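Long-range contacts in dephospho-CoA kinase (Legionella pneumophila subsp. pneumophila, PDB 4TTR), which catalyses the last step of coenzyme A biosynthesis, the ATP-dependent phosphorylation of the 3'-hydroxyl group of dephospho-CoA: residues A[25-30]-A[142-147]; A[185-190]-A[198-203]. All coordinates share one frame; numbering follows the deposited sequence.

Contact 1 of 2, residues A[25-30]-A[142-147]. With BU2 (1,3-butanediol), chain B.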
loop_
_atom_site.group_PDB
_atom_site.type_symbol
_atom_site.label_atom_id
_atom_site.label_comp_id
_atom_site.label_asym_id
_atom_site.label_seq_id
_atom_site.Cartn_x
_atom_site.Cartn_y
_atom_site.Cartn_z
ATOM N N ILE A 25 -4.268 1.485 8.740
ATOM C CA ILE A 25 -5.069 0.279 8.709
ATOM C C ILE A 25 -6.540 0.646 8.543
ATOM O O ILE A 25 -7.054 1.523 9.243
ATOM C CB ILE A 25 -4.818 -0.553 9.984
ATOM C CG1 ILE A 25 -3.364 -1.039 9.995
ATOM C CG2 ILE A 25 -5.739 -1.757 10.056
ATOM C CD1 ILE A 25 -2.306 0.027 10.366
ATOM N N ALA A 26 -7.197 -0.009 7.588
ATOM C CA ALA A 26 -8.600 0.255 7.286
ATOM C C ALA A 26 -8.825 1.734 6.977
ATOM O O ALA A 26 -9.820 2.321 7.397
ATOM C CB ALA A 26 -9.478 -0.184 8.443
ATOM N N SER A 27 -7.888 2.324 6.245
ATOM C CA SER A 27 -7.913 3.754 5.944
ATOM C C SER A 27 -8.895 4.116 4.840
ATOM O O SER A 27 -9.398 5.233 4.804
ATOM C CB SER A 27 -6.520 4.221 5.530
ATOM O OG SER A 27 -6.093 3.548 4.360
ATOM N N GLY A 28 -9.150 3.176 3.935
ATOM C CA GLY A 28 -9.972 3.449 2.772
ATOM C C GLY A 28 -9.119 3.640 1.530
ATOM O O GLY A 28 -9.595 4.177 0.530
ATOM N N LYS A 29 -7.862 3.202 1.578
ATOM C CA LYS A 29 -6.897 3.635 0.571
ATOM C C LYS A 29 -7.109 2.969 -0.787
ATOM O O LYS A 29 -6.819 3.574 -1.818
ATOM C CB LYS A 29 -5.459 3.402 1.060
ATOM C CG LYS A 29 -4.840 2.049 0.765
ATOM C CD LYS A 29 -3.327 2.144 0.885
ATOM C CE LYS A 29 -2.647 0.833 0.543
ATOM N NZ LYS A 29 -2.052 0.195 1.744
ATOM N N SER A 30 -7.592 1.731 -0.805
ATOM C CA SER A 30 -7.866 1.059 -2.070
ATOM C C SER A 30 -9.042 1.735 -2.769
ATOM O O SER A 30 -9.130 1.734 -3.992
ATOM C CB SER A 30 -8.154 -0.429 -1.851
ATOM O OG SER A 30 -9.501 -0.641 -1.472
ATOM N N LEU A 142 1.213 10.539 -0.514
ATOM C CA LEU A 142 -0.140 10.713 -0.007
ATOM C C LEU A 142 -0.413 9.632 1.030
ATOM O O LEU A 142 -0.275 8.442 0.753
ATOM C CB LEU A 142 -1.161 10.642 -1.147
ATOM C CG LEU A 142 -2.646 10.580 -0.779
ATOM C CD1 LEU A 142 -3.074 11.816 -0.000
ATOM C CD2 LEU A 142 -3.478 10.431 -2.038
ATOM N N LEU A 143 -0.780 10.062 2.229
ATOM C CA LEU A 143 -1.107 9.150 3.315
ATOM C C LEU A 143 -2.590 9.246 3.649
ATOM O O LEU A 143 -3.080 10.308 4.025
ATOM C CB LEU A 143 -0.253 9.464 4.542
ATOM C CG LEU A 143 -0.659 8.820 5.868
ATOM C CD1 LEU A 143 -0.736 7.305 5.750
ATOM C CD2 LEU A 143 0.328 9.232 6.946
ATOM N N VAL A 144 -3.299 8.135 3.492
ATOM C CA VAL A 144 -4.720 8.077 3.817
ATOM C C VAL A 144 -4.901 7.521 5.219
ATOM O O VAL A 144 -4.372 6.462 5.539
ATOM C CB VAL A 144 -5.496 7.203 2.819
ATOM C CG1 VAL A 144 -6.993 7.247 3.115
ATOM C CG2 VAL A 144 -5.218 7.656 1.395
ATOM N N ILE A 145 -5.643 8.242 6.055
ATOM C CA ILE A 145 -5.911 7.778 7.408
ATOM C C ILE A 145 -7.396 7.853 7.726
ATOM O O ILE A 145 -8.127 8.660 7.154
ATOM C CB ILE A 145 -5.122 8.591 8.462
ATOM C CG1 ILE A 145 -5.515 10.070 8.441
ATOM C CG2 ILE A 145 -3.630 8.454 8.222
ATOM C CD1 ILE A 145 -5.385 10.729 9.783
ATOM N N ALA A 146 -7.828 6.998 8.642
ATOM C CA ALA A 146 -9.203 7.000 9.111
ATOM C C ALA A 146 -9.196 7.069 10.628
ATOM O O ALA A 146 -8.330 6.473 11.271
ATOM C CB ALA A 146 -9.933 5.763 8.631
ATOM N N PRO A 147 -10.151 7.805 11.214
ATOM C CA PRO A 147 -10.167 7.869 12.679
ATOM C C PRO A 147 -10.406 6.499 13.316
ATOM O O PRO A 147 -10.955 5.600 12.673
ATOM C CB PRO A 147 -11.319 8.837 12.983
ATOM C CG PRO A 147 -12.159 8.849 11.760
ATOM C CD PRO A 147 -11.235 8.598 10.609
HETATM C C1 BU2 B . -10.167 0.199 1.529
HETATM O O1 BU2 B . -11.411 -0.264 2.009
HETATM C C2 BU2 B . -9.105 -0.867 1.698
HETATM C C3 BU2 B . -7.944 -0.285 2.476
HETATM O O3 BU2 B . -8.272 -0.282 3.847
HETATM C C4 BU2 B . -6.708 -1.124 2.242
#
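A26 meets A146 through its backbone: the carbonyl O of A26 lies 3.7 Å from the A146 methyl carbon CB. R154 NH2 of helix 148-159 donates a hydrogen bond to the same oxygen, while A146 merely packs against it. S27 presses hardest on the strand. Its CB sits 3.1 Å from the carbonyl O of V144, a tight approach of carbon to oxygen, while V144 CG1 comes in alongside, 3.9 Å from S27 CB and 3.6 Å from S27 O. With chi1 at 61°, S27 OG stands between its own backbone N and carbonyl carbon and forms a weak hydrogen bond to N24 O, within the loop itself. V144 CG1 is anti to the backbone N (chi1 -176°), which carries this methyl toward the loop, where it reaches the turn into G28. G28 is the N-cap of helix 29-38, and at its phi of 102° a side chain would be jammed against the carbonyl O of S27. K29 rests its CB 4.2 Å from V144 CB, but the rest of the chain leads away from the strand, its CG passing near butanediol C4. The 1,3-butanediol occupies the P-loop pocket where ATP is predicted to bind, lined by A26 to T31. The chemistry is therefore divided: V144 O and the methyls of V144 and A146 meet the loop by van der Waals packing alone, whereas the loop carbonyls bond elsewhere, A26 O to R154 and S27 O to N189.

Contact 2 of 2, residues A[185-190]-A[198-203]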
loop_
_atom_site.group_PDB
_atom_site.type_symbol
_atom_site.label_atom_id
_atom_site.label_comp_id
_atom_site.label_asym_id
_atom_site.label_seq_id
_atom_site.Cartn_x
_atom_site.Cartn_y
_atom_site.Cartn_z
ATOM N N ASP A 185 0.775 15.165 1.660
ATOM C CA ASP A 185 -0.654 15.326 1.878
ATOM C C ASP A 185 -1.201 14.163 2.694
ATOM O O ASP A 185 -0.821 13.010 2.488
ATOM C CB ASP A 185 -1.392 15.431 0.546
ATOM C CG ASP A 185 -0.898 16.589 -0.300
ATOM O OD1 ASP A 185 -1.276 17.745 -0.007
ATOM O OD2 ASP A 185 -0.131 16.342 -1.254
ATOM N N VAL A 186 -2.080 14.492 3.635
ATOM C CA VAL A 186 -2.767 13.508 4.450
ATOM C C VAL A 186 -4.268 13.622 4.207
ATOM O O VAL A 186 -4.871 14.658 4.475
ATOM C CB VAL A 186 -2.459 13.702 5.945
ATOM C CG1 VAL A 186 -3.254 12.718 6.795
ATOM C CG2 VAL A 186 -0.964 13.551 6.201
ATOM N N LEU A 187 -4.859 12.551 3.691
ATOM C CA LEU A 187 -6.294 12.494 3.462
ATOM C C LEU A 187 -6.966 11.830 4.654
ATOM O O LEU A 187 -6.865 10.616 4.838
ATOM C CB LEU A 187 -6.606 11.726 2.174
ATOM C CG LEU A 187 -7.975 11.944 1.527
ATOM C CD1 LEU A 187 -7.989 11.283 0.156
ATOM C CD2 LEU A 187 -9.110 11.406 2.379
ATOM N N ILE A 188 -7.630 12.637 5.475
ATOM C CA ILE A 188 -8.391 12.112 6.598
ATOM C C ILE A 188 -9.733 11.613 6.076
ATOM O O ILE A 188 -10.589 12.406 5.691
ATOM C CB ILE A 188 -8.610 13.172 7.704
ATOM C CG1 ILE A 188 -7.291 13.884 8.033
ATOM C CG2 ILE A 188 -9.197 12.514 8.952
ATOM C CD1 ILE A 188 -7.421 15.001 9.057
ATOM N N ASN A 189 -9.895 10.293 6.042
ATOM C CA ASN A 189 -11.122 9.665 5.560
ATOM C C ASN A 189 -12.082 9.447 6.718
ATOM O O ASN A 189 -12.147 8.354 7.279
ATOM C CB ASN A 189 -10.801 8.337 4.865
ATOM C CG ASN A 189 -12.043 7.614 4.371
ATOM O OD1 ASN A 189 -13.114 8.201 4.245
ATOM N ND2 ASN A 189 -11.897 6.329 4.087
ATOM N N GLU A 190 -12.826 10.495 7.066
ATOM C CA GLU A 190 -13.600 10.514 8.303
ATOM C C GLU A 190 -15.105 10.709 8.103
ATOM O O GLU A 190 -15.834 10.868 9.082
ATOM C CB GLU A 190 -13.062 11.617 9.230
ATOM C CG GLU A 190 -12.828 12.965 8.553
ATOM C CD GLU A 190 -12.488 14.075 9.541
ATOM O OE1 GLU A 190 -12.551 15.260 9.151
ATOM O OE2 GLU A 190 -12.157 13.769 10.706
ATOM N N ALA A 198 -14.686 13.690 -3.181
ATOM C CA ALA A 198 -14.459 15.120 -3.327
ATOM C C ALA A 198 -13.011 15.456 -3.000
ATOM O O ALA A 198 -12.364 16.215 -3.714
ATOM C CB ALA A 198 -15.406 15.905 -2.436
ATOM N N LYS A 199 -12.499 14.872 -1.925
ATOM C CA LYS A 199 -11.126 15.116 -1.511
ATOM C C LYS A 199 -10.124 14.607 -2.549
ATOM O O LYS A 199 -9.145 15.289 -2.853
ATOM C CB LYS A 199 -10.867 14.470 -0.150
ATOM C CG LYS A 199 -11.506 15.236 0.994
ATOM C CD LYS A 199 -11.174 14.640 2.336
ATOM C CE LYS A 199 -11.497 15.612 3.454
ATOM N NZ LYS A 199 -11.126 15.051 4.773
ATOM N N VAL A 200 -10.372 13.420 -3.094
ATOM C CA VAL A 200 -9.519 12.870 -4.143
ATOM C C VAL A 200 -9.513 13.792 -5.364
ATOM O O VAL A 200 -8.475 14.006 -5.978
ATOM C CB VAL A 200 -9.972 11.448 -4.553
ATOM C CG1 VAL A 200 -9.300 11.001 -5.847
ATOM C CG2 VAL A 200 -9.667 10.458 -3.440
ATOM N N ASN A 201 -10.675 14.339 -5.705
ATOM C CA ASN A 201 -10.772 15.273 -6.819
ATOM C C ASN A 201 -9.847 16.474 -6.645
ATOM O O ASN A 201 -9.136 16.848 -7.570
ATOM C CB ASN A 201 -12.213 15.754 -6.993
ATOM C CG ASN A 201 -12.856 15.210 -8.251
ATOM O OD1 ASN A 201 -12.807 15.839 -9.308
ATOM N ND2 ASN A 201 -13.453 14.028 -8.147
ATOM N N LYS A 202 -9.847 17.070 -5.456
ATOM C CA LYS A 202 -9.003 18.236 -5.201
ATOM C C LYS A 202 -7.521 17.879 -5.228
ATOM O O LYS A 202 -6.702 18.676 -5.674
ATOM C CB LYS A 202 -9.362 18.877 -3.862
ATOM C CG LYS A 202 -10.751 19.486 -3.838
ATOM C CD LYS A 202 -10.881 20.532 -2.750
ATOM C CE LYS A 202 -12.332 20.740 -2.353
ATOM N NZ LYS A 202 -12.865 19.588 -1.573
ATOM N N LEU A 203 -7.179 16.682 -4.758
ATOM C CA LEU A 203 -5.796 16.219 -4.806
ATOM C C LEU A 203 -5.386 16.006 -6.257
ATOM O O LEU A 203 -4.293 16.392 -6.669
ATOM C CB LEU A 203 -5.619 14.925 -4.007
ATOM C CG LEU A 203 -5.735 15.046 -2.485
ATOM C CD1 LEU A 203 -5.828 13.672 -1.835
ATOM C CD2 LEU A 203 -4.562 15.823 -1.915
#
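One hydrogen bond joins the strand end to the helix: K199 NZ donates to the carbonyl O of I188 over 2.9 Å, lying in the carbonyl plane with a C=O...N angle of 146°. The lysine reaches it because its chain is stretched out past CG, spanning from the helix across to the last residue of the strand. The carboxylate of E190 lies nearby without touching, OE1 being 4.6 Å from K199 NZ, and may add some electrostatic attraction. Apolar packing centres on L187, whose side chain points at the helix and is buried there. Its two methyls divide the work: CD1 meets L203 CD1 at 3.8 Å and V200 CG2 at 4.1 Å, whereas CD2 lies against the aliphatic part of K199, 3.8 Å from CD. At the start of the strand, D185 and L203 lie side by side, pointing opposite ways, with D185 CB 4.0 Å from L203 CD2; the D185 carboxylate makes its salt bridge to K206, farther along the helix. The 198-203 part of helix 192-213 runs nearly antiparallel (165°) to edge strand 185-188 and packs through V200 and L203 on helix 29-38, while L203 also touches L142 of strand 140-145.

How the contacts relate
N189 ties the two contacts together, just past the end of strand 185-188. Its side-chain ND2 probably hydrogen-bonds to S27 O of the P-loop (2.8 Å), and its backbone N probably does so to I145 O (2.7 Å), continuing the pairing of neighbouring parallel strands 140-145 and 185-188. The centres of the contacts are about 10 Å apart. In contact 1 the P-loop has the diol on one side and strand 140-145 behind it, whereas contact 2 lies farther from the ligand: the side chain of L187 is about 11 Å from the bound butanediol, and that of V200 about 7 Å from the side chain of T31, predicted to bind ATP.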